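Local atomic coordinates of putative mandelate racemase (PDB entry 2O56), a protein that is of unknown function but belongs to the enolase superfamily, binds magnesium and is probably a hydro-lyase. Residues I11-N16 against R26-K31; Q360-N365 against Q383-E388. One frame throughout, in Å; residues are numbered along the deposited sequence.

Contact 1 of 2, residues I11-N16 against R26-K31; sequences IIDVAN and RPVVVK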
loop_
_atom_site.group_PDB
_atom_site.type_symbol
_atom_site.label_atom_id
_atom_site.label_comp_id
_atom_site.label_asym_id
_atom_site.label_seq_id
_atom_site.Cartn_x
_atom_site.Cartn_y
_atom_site.Cartn_z
ATOM N N ILE A 11 2.189 -42.120 -25.425
ATOM C CA ILE A 11 1.564 -40.826 -25.642
ATOM C C ILE A 11 0.691 -40.931 -26.889
ATOM O O ILE A 11 1.195 -41.102 -28.002
ATOM C CB ILE A 11 2.623 -39.696 -25.728
ATOM C CG1 ILE A 11 3.471 -39.682 -24.449
ATOM C CG2 ILE A 11 1.934 -38.347 -25.873
ATOM C CD1 ILE A 11 4.745 -40.498 -24.496
ATOM N N ILE A 12 -0.622 -40.854 -26.678
ATOM C CA ILE A 12 -1.614 -41.269 -27.666
ATOM C C ILE A 12 -2.348 -40.082 -28.307
ATOM O O ILE A 12 -3.003 -39.290 -27.628
ATOM C CB ILE A 12 -2.635 -42.273 -27.035
ATOM C CG1 ILE A 12 -1.895 -43.498 -26.492
ATOM C CG2 ILE A 12 -3.710 -42.697 -28.046
ATOM C CD1 ILE A 12 -2.623 -44.279 -25.432
ATOM N N ASP A 13 -2.237 -39.970 -29.627
ATOM C CA ASP A 13 -2.953 -38.961 -30.384
ATOM C C ASP A 13 -4.302 -39.554 -30.808
ATOM O O ASP A 13 -4.404 -40.216 -31.836
ATOM C CB ASP A 13 -2.109 -38.575 -31.609
ATOM C CG ASP A 13 -2.598 -37.316 -32.304
ATOM O OD1 ASP A 13 -3.499 -36.625 -31.785
ATOM O OD2 ASP A 13 -2.059 -37.012 -33.387
ATOM N N VAL A 14 -5.324 -39.310 -29.994
ATOM C CA VAL A 14 -6.570 -40.089 -29.994
ATOM C C VAL A 14 -7.334 -39.882 -31.296
ATOM O O VAL A 14 -7.763 -38.761 -31.595
ATOM C CB VAL A 14 -7.463 -39.714 -28.771
ATOM C CG1 VAL A 14 -8.869 -40.372 -28.852
ATOM C CG2 VAL A 14 -6.748 -40.062 -27.453
ATOM N N ALA A 15 -7.477 -40.962 -32.066
ATOM C CA ALA A 15 -8.263 -40.955 -33.318
ATOM C C ALA A 15 -9.749 -40.869 -33.033
ATOM O O ALA A 15 -10.260 -41.571 -32.163
ATOM C CB ALA A 15 -7.970 -42.214 -34.165
ATOM N N ASN A 16 -10.445 -40.025 -33.786
ATOM C CA ASN A 16 -11.816 -39.646 -33.445
ATOM C C ASN A 16 -12.604 -39.163 -34.652
ATOM O O ASN A 16 -12.035 -38.654 -35.630
ATOM C CB ASN A 16 -11.839 -38.566 -32.350
ATOM C CG ASN A 16 -11.143 -37.274 -32.778
ATOM O OD1 ASN A 16 -9.965 -37.072 -32.487
ATOM N ND2 ASN A 16 -11.871 -36.393 -33.469
ATOM N N ARG A 26 -8.160 -32.461 -31.072
ATOM C CA ARG A 26 -7.030 -33.346 -30.828
ATOM C C ARG A 26 -6.866 -33.723 -29.373
ATOM O O ARG A 26 -5.925 -33.274 -28.728
ATOM C CB ARG A 26 -5.735 -32.738 -31.379
ATOM C CG ARG A 26 -5.468 -33.097 -32.817
ATOM C CD ARG A 26 -4.114 -32.601 -33.267
ATOM N NE ARG A 26 -3.101 -33.644 -33.204
ATOM C CZ ARG A 26 -1.794 -33.439 -33.362
ATOM N NH1 ARG A 26 -1.328 -32.219 -33.579
ATOM N NH2 ARG A 26 -0.944 -34.458 -33.300
ATOM N N PRO A 27 -7.761 -34.580 -28.851
ATOM C CA PRO A 27 -7.511 -35.136 -27.540
ATOM C C PRO A 27 -6.241 -35.967 -27.518
ATOM O O PRO A 27 -5.925 -36.658 -28.481
ATOM C CB PRO A 27 -8.738 -36.021 -27.286
ATOM C CG PRO A 27 -9.306 -36.286 -28.618
ATOM C CD PRO A 27 -9.028 -35.075 -29.420
ATOM N N VAL A 28 -5.509 -35.874 -26.420
ATOM C CA VAL A 28 -4.221 -36.550 -26.290
ATOM C C VAL A 28 -4.160 -37.219 -24.924
ATOM O O VAL A 28 -4.455 -36.604 -23.903
ATOM C CB VAL A 28 -3.058 -35.552 -26.460
ATOM C CG1 VAL A 28 -1.752 -36.129 -25.952
ATOM C CG2 VAL A 28 -2.929 -35.148 -27.920
ATOM N N VAL A 29 -3.781 -38.492 -24.917
ATOM C CA VAL A 29 -3.837 -39.307 -23.726
ATOM C C VAL A 29 -2.447 -39.814 -23.343
ATOM O O VAL A 29 -1.637 -40.177 -24.206
ATOM C CB VAL A 29 -4.875 -40.459 -23.906
ATOM C CG1 VAL A 29 -4.652 -41.566 -22.909
ATOM C CG2 VAL A 29 -6.300 -39.897 -23.807
ATOM N N VAL A 30 -2.154 -39.798 -22.050
ATOM C CA VAL A 30 -0.908 -40.371 -21.539
ATOM C C VAL A 30 -1.322 -41.646 -20.826
ATOM O O VAL A 30 -2.219 -41.613 -19.990
ATOM C CB VAL A 30 -0.240 -39.440 -20.517
ATOM C CG1 VAL A 30 1.021 -40.068 -19.972
ATOM C CG2 VAL A 30 0.084 -38.096 -21.144
ATOM N N LYS A 31 -0.702 -42.762 -21.201
ATOM C CA LYS A 31 -0.973 -44.058 -20.608
ATOM C C LYS A 31 0.335 -44.545 -20.011
ATOM O O LYS A 31 1.307 -44.755 -20.724
ATOM C CB LYS A 31 -1.437 -45.048 -21.680
ATOM C CG LYS A 31 -1.842 -46.417 -21.132
ATOM C CD LYS A 31 -2.381 -47.296 -22.263
ATOM C CE LYS A 31 -2.405 -48.763 -21.876
ATOM N NZ LYS A 31 -1.086 -49.370 -22.065
#

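Contact 2 of 2, residues Q360-N365 against Q383-E388; sequences QTCKYN and QELTEE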
loop_
_atom_site.group_PDB
_atom_site.type_symbol
_atom_site.label_atom_id
_atom_site.label_comp_id
_atom_site.label_asym_id
_atom_site.label_seq_id
_atom_site.Cartn_x
_atom_site.Cartn_y
_atom_site.Cartn_z
ATOM N N GLN A 360 -17.440 -42.750 -27.639
ATOM C CA GLN A 360 -16.976 -44.037 -28.147
ATOM C C GLN A 360 -15.467 -44.206 -28.022
ATOM O O GLN A 360 -14.958 -45.309 -28.167
ATOM C CB GLN A 360 -17.453 -44.276 -29.592
ATOM C CG GLN A 360 -16.511 -43.750 -30.700
ATOM C CD GLN A 360 -17.188 -43.581 -32.076
ATOM O OE1 GLN A 360 -18.275 -44.114 -32.330
ATOM N NE2 GLN A 360 -16.535 -42.832 -32.966
ATOM N N THR A 361 -14.752 -43.118 -27.744
ATOM C CA THR A 361 -13.302 -43.192 -27.534
ATOM C C THR A 361 -12.960 -43.957 -26.269
ATOM O O THR A 361 -11.860 -44.498 -26.166
ATOM C CB THR A 361 -12.594 -41.795 -27.504
ATOM O OG1 THR A 361 -13.089 -41.004 -26.417
ATOM C CG2 THR A 361 -12.796 -41.045 -28.805
ATOM N N CYS A 362 -13.906 -44.025 -25.326
ATOM C CA CYS A 362 -13.608 -44.560 -23.986
ATOM C C CYS A 362 -14.459 -45.749 -23.557
ATOM O O CYS A 362 -15.522 -45.972 -24.109
ATOM C CB CYS A 362 -13.621 -43.451 -22.925
ATOM S SG CYS A 362 -12.196 -42.323 -23.090
ATOM N N LYS A 363 -13.978 -46.506 -22.573
ATOM C CA LYS A 363 -14.621 -47.759 -22.164
ATOM C C LYS A 363 -15.999 -47.596 -21.529
ATOM O O LYS A 363 -16.875 -48.440 -21.738
ATOM C CB LYS A 363 -13.704 -48.562 -21.231
ATOM C CG LYS A 363 -13.900 -50.064 -21.304
ATOM C CD LYS A 363 -13.114 -50.792 -20.229
ATOM C CE LYS A 363 -11.880 -51.487 -20.804
ATOM N NZ LYS A 363 -10.835 -50.521 -21.251
ATOM N N TYR A 364 -16.191 -46.526 -20.753
ATOM C CA TYR A 364 -17.385 -46.375 -19.923
ATOM C C TYR A 364 -18.128 -45.098 -20.275
ATOM O O TYR A 364 -17.513 -44.083 -20.613
ATOM C CB TYR A 364 -17.013 -46.379 -18.434
ATOM C CG TYR A 364 -16.200 -47.583 -18.016
ATOM C CD1 TYR A 364 -16.799 -48.833 -17.837
ATOM C CD2 TYR A 364 -14.830 -47.476 -17.808
ATOM C CE1 TYR A 364 -16.048 -49.941 -17.457
ATOM C CE2 TYR A 364 -14.070 -48.574 -17.434
ATOM C CZ TYR A 364 -14.686 -49.803 -17.260
ATOM O OH TYR A 364 -13.930 -50.888 -16.884
ATOM N N ASN A 365 -19.449 -45.138 -20.221
ATOM C CA ASN A 365 -20.239 -43.970 -20.600
ATOM C C ASN A 365 -20.932 -43.384 -19.386
ATOM O O ASN A 365 -21.899 -43.945 -18.879
ATOM C CB ASN A 365 -21.251 -44.298 -21.710
ATOM C CG ASN A 365 -21.665 -43.059 -22.519
ATOM O OD1 ASN A 365 -21.146 -41.959 -22.316
ATOM N ND2 ASN A 365 -22.614 -43.240 -23.429
ATOM N N GLN A 383 -12.136 -44.521 -15.888
ATOM C CA GLN A 383 -12.233 -44.228 -17.311
ATOM C C GLN A 383 -10.951 -44.611 -18.032
ATOM O O GLN A 383 -9.853 -44.496 -17.483
ATOM C CB GLN A 383 -12.607 -42.761 -17.546
ATOM C CG GLN A 383 -13.071 -42.446 -18.985
ATOM C CD GLN A 383 -14.282 -43.268 -19.441
ATOM O OE1 GLN A 383 -14.157 -44.459 -19.747
ATOM N NE2 GLN A 383 -15.452 -42.616 -19.533
ATOM N N GLU A 384 -11.101 -45.114 -19.255
ATOM C CA GLU A 384 -9.995 -45.692 -20.011
ATOM C C GLU A 384 -10.365 -45.590 -21.479
ATOM O O GLU A 384 -11.533 -45.720 -21.828
ATOM C CB GLU A 384 -9.846 -47.188 -19.684
ATOM C CG GLU A 384 -9.219 -47.518 -18.341
ATOM C CD GLU A 384 -8.849 -48.984 -18.216
ATOM O OE1 GLU A 384 -9.189 -49.760 -19.138
ATOM O OE2 GLU A 384 -8.225 -49.353 -17.196
ATOM N N LEU A 385 -9.379 -45.392 -22.344
ATOM C CA LEU A 385 -9.614 -45.507 -23.789
ATOM C C LEU A 385 -9.959 -46.963 -24.124
ATOM O O LEU A 385 -9.495 -47.888 -23.447
ATOM C CB LEU A 385 -8.357 -45.094 -24.552
ATOM C CG LEU A 385 -7.919 -43.629 -24.574
ATOM C CD1 LEU A 385 -6.682 -43.546 -25.430
ATOM C CD2 LEU A 385 -9.030 -42.737 -25.137
ATOM N N THR A 386 -10.754 -47.168 -25.166
ATOM C CA THR A 386 -11.055 -48.544 -25.616
ATOM C C THR A 386 -9.869 -49.109 -26.367
ATOM O O THR A 386 -9.080 -48.341 -26.932
ATOM C CB THR A 386 -12.242 -48.590 -26.586
ATOM O OG1 THR A 386 -11.897 -47.882 -27.779
ATOM C CG2 THR A 386 -13.478 -47.992 -25.971
ATOM N N GLU A 387 -9.769 -50.440 -26.414
ATOM C CA GLU A 387 -8.735 -51.119 -27.209
ATOM C C GLU A 387 -8.744 -50.708 -28.684
ATOM O O GLU A 387 -7.689 -50.535 -29.297
ATOM C CB GLU A 387 -8.867 -52.644 -27.096
ATOM C CG GLU A 387 -8.378 -53.229 -25.768
ATOM C CD GLU A 387 -6.902 -52.965 -25.502
ATOM O OE1 GLU A 387 -6.091 -53.000 -26.460
ATOM O OE2 GLU A 387 -6.551 -52.730 -24.328
ATOM N N GLU A 388 -9.946 -50.550 -29.232
ATOM C CA GLU A 388 -10.144 -50.166 -30.636
ATOM C C GLU A 388 -9.577 -48.779 -30.962
ATOM O O GLU A 388 -8.909 -48.589 -31.981
ATOM C CB GLU A 388 -11.637 -50.198 -30.976
ATOM C CG GLU A 388 -11.961 -49.819 -32.418
ATOM C CD GLU A 388 -13.377 -50.195 -32.836
ATOM O OE1 GLU A 388 -14.055 -50.927 -32.079
ATOM O OE2 GLU A 388 -13.811 -49.758 -33.924
#

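Contact 1 of 2, residues I11-N16 against R26-K31
Arg26 reaches over to the carboxylate of Asp13 and makes a salt bridge with it, NH2 standing 2.8 Å from OD2. The two flat groups are not coplanar: their planes lie 51° apart, so OD2 is met from above the carboxylate plane while it sits close to the guanidinium plane, at that group's edge. A second, weak bond runs from NE of Arg26 to OD1 of Asp13 at 3.3 Å. The Asp13 CG lies anti to the backbone N (chi1 -167°), and a bend of the arginine chain at chi3 brings the guanidinium round to it; NH1 turns to the hydroxyl of Ser53 in helix 52-66. Behind this pair the backbones form two antiparallel neighbours in the four-stranded sheet of the enolase-type N-terminal domain, with strand 28-34 lying between 6-13 and 39-44. Ile12 and Val29 are a hydrogen-bonded pair: Ile12 N gives to Val29 O at 2.8 Å, and Val29 N returns a bond to Ile12 O at 2.9 Å. Past the end of the regular strand, Val14 N still reaches Pro27 O at 3.1 Å.

Ile11, Asp13, Val28 and Val30 direct their side chains to one face of the sheet, where Ile11 also touches Ala59 and Ser63 of helix 52-66. On the other face are Ile12 and Val29. Val14 joins that apolar side: its CG2, beside the backbone N, meets CG2 of Val29 at 3.7 Å, and its CB rests 3.9 Å from CG of Pro27, the valine and the proline ring crossing at about a right angle. At the far end CD1 of Ile12 touches CB of Lys31, whose amine continues to Asn33.

Contact 2 of 2, residues Q360-N365 against Q383-E388
Gln383 OE1 takes two backbone N-H groups, from Tyr364 at 3.1 Å (N to OE1) and from its own neighbour Glu384, each in the carbonyl plane and on a lone pair. Its NE2 gives to Tyr364 O at 2.8 Å, nearly straight at 170°, so one amide engages both the N and the O of Tyr364 and is fixed against rotation. The bend at chi2 (58°) folds the amide back to this position; OE1 also lies at the edge of the tyrosine ring. Cys362 and Leu385 form a single backbone bridge between two loops of the enolase C-terminal region: Lys363 N bonds Glu384 O at 2.7 Å, and Thr386 N bonds Thr361 O at 3.1 Å. Lys363 and Glu384 run side by side, pointing the same way, and NZ meets OE1 at 2.8 Å in a salt bridge; Glu384 OE2 has a second partner in Lys112. Leu385 O is buried without a partner. SG of Cys362 packs on CD2 of Leu385. Thr386 is the N-cap of helix 387-392: its side chain caps a backbone N in the helix, and OG1 also hydrogen-bonds to the hydroxyl of Thr389, while its CG2 rests against the Cys362 carbonyl.

In the fold
Contact 1 closes in the chain before contact 2 opens, and their centres are about 12 Å apart, on the same side of the chain's centre. The first joins two strands of the N-terminal four-stranded sheet; the second ties two loops of the C-terminal domain, the first after helix 356-359, the later one leading into helix 387-392 and then strand 395-398, which adds to the same sheet beside 6-13. They touch directly: CD1 of Leu385 packs on CG1 of Val29 at 3.8 Å and against Ile12 and Val14, and Thr361 meets Val14. The C-terminal part of the chain thus packs on the N-terminal domain, away from the magnesium site of Glu221, Glu247 and Glu273.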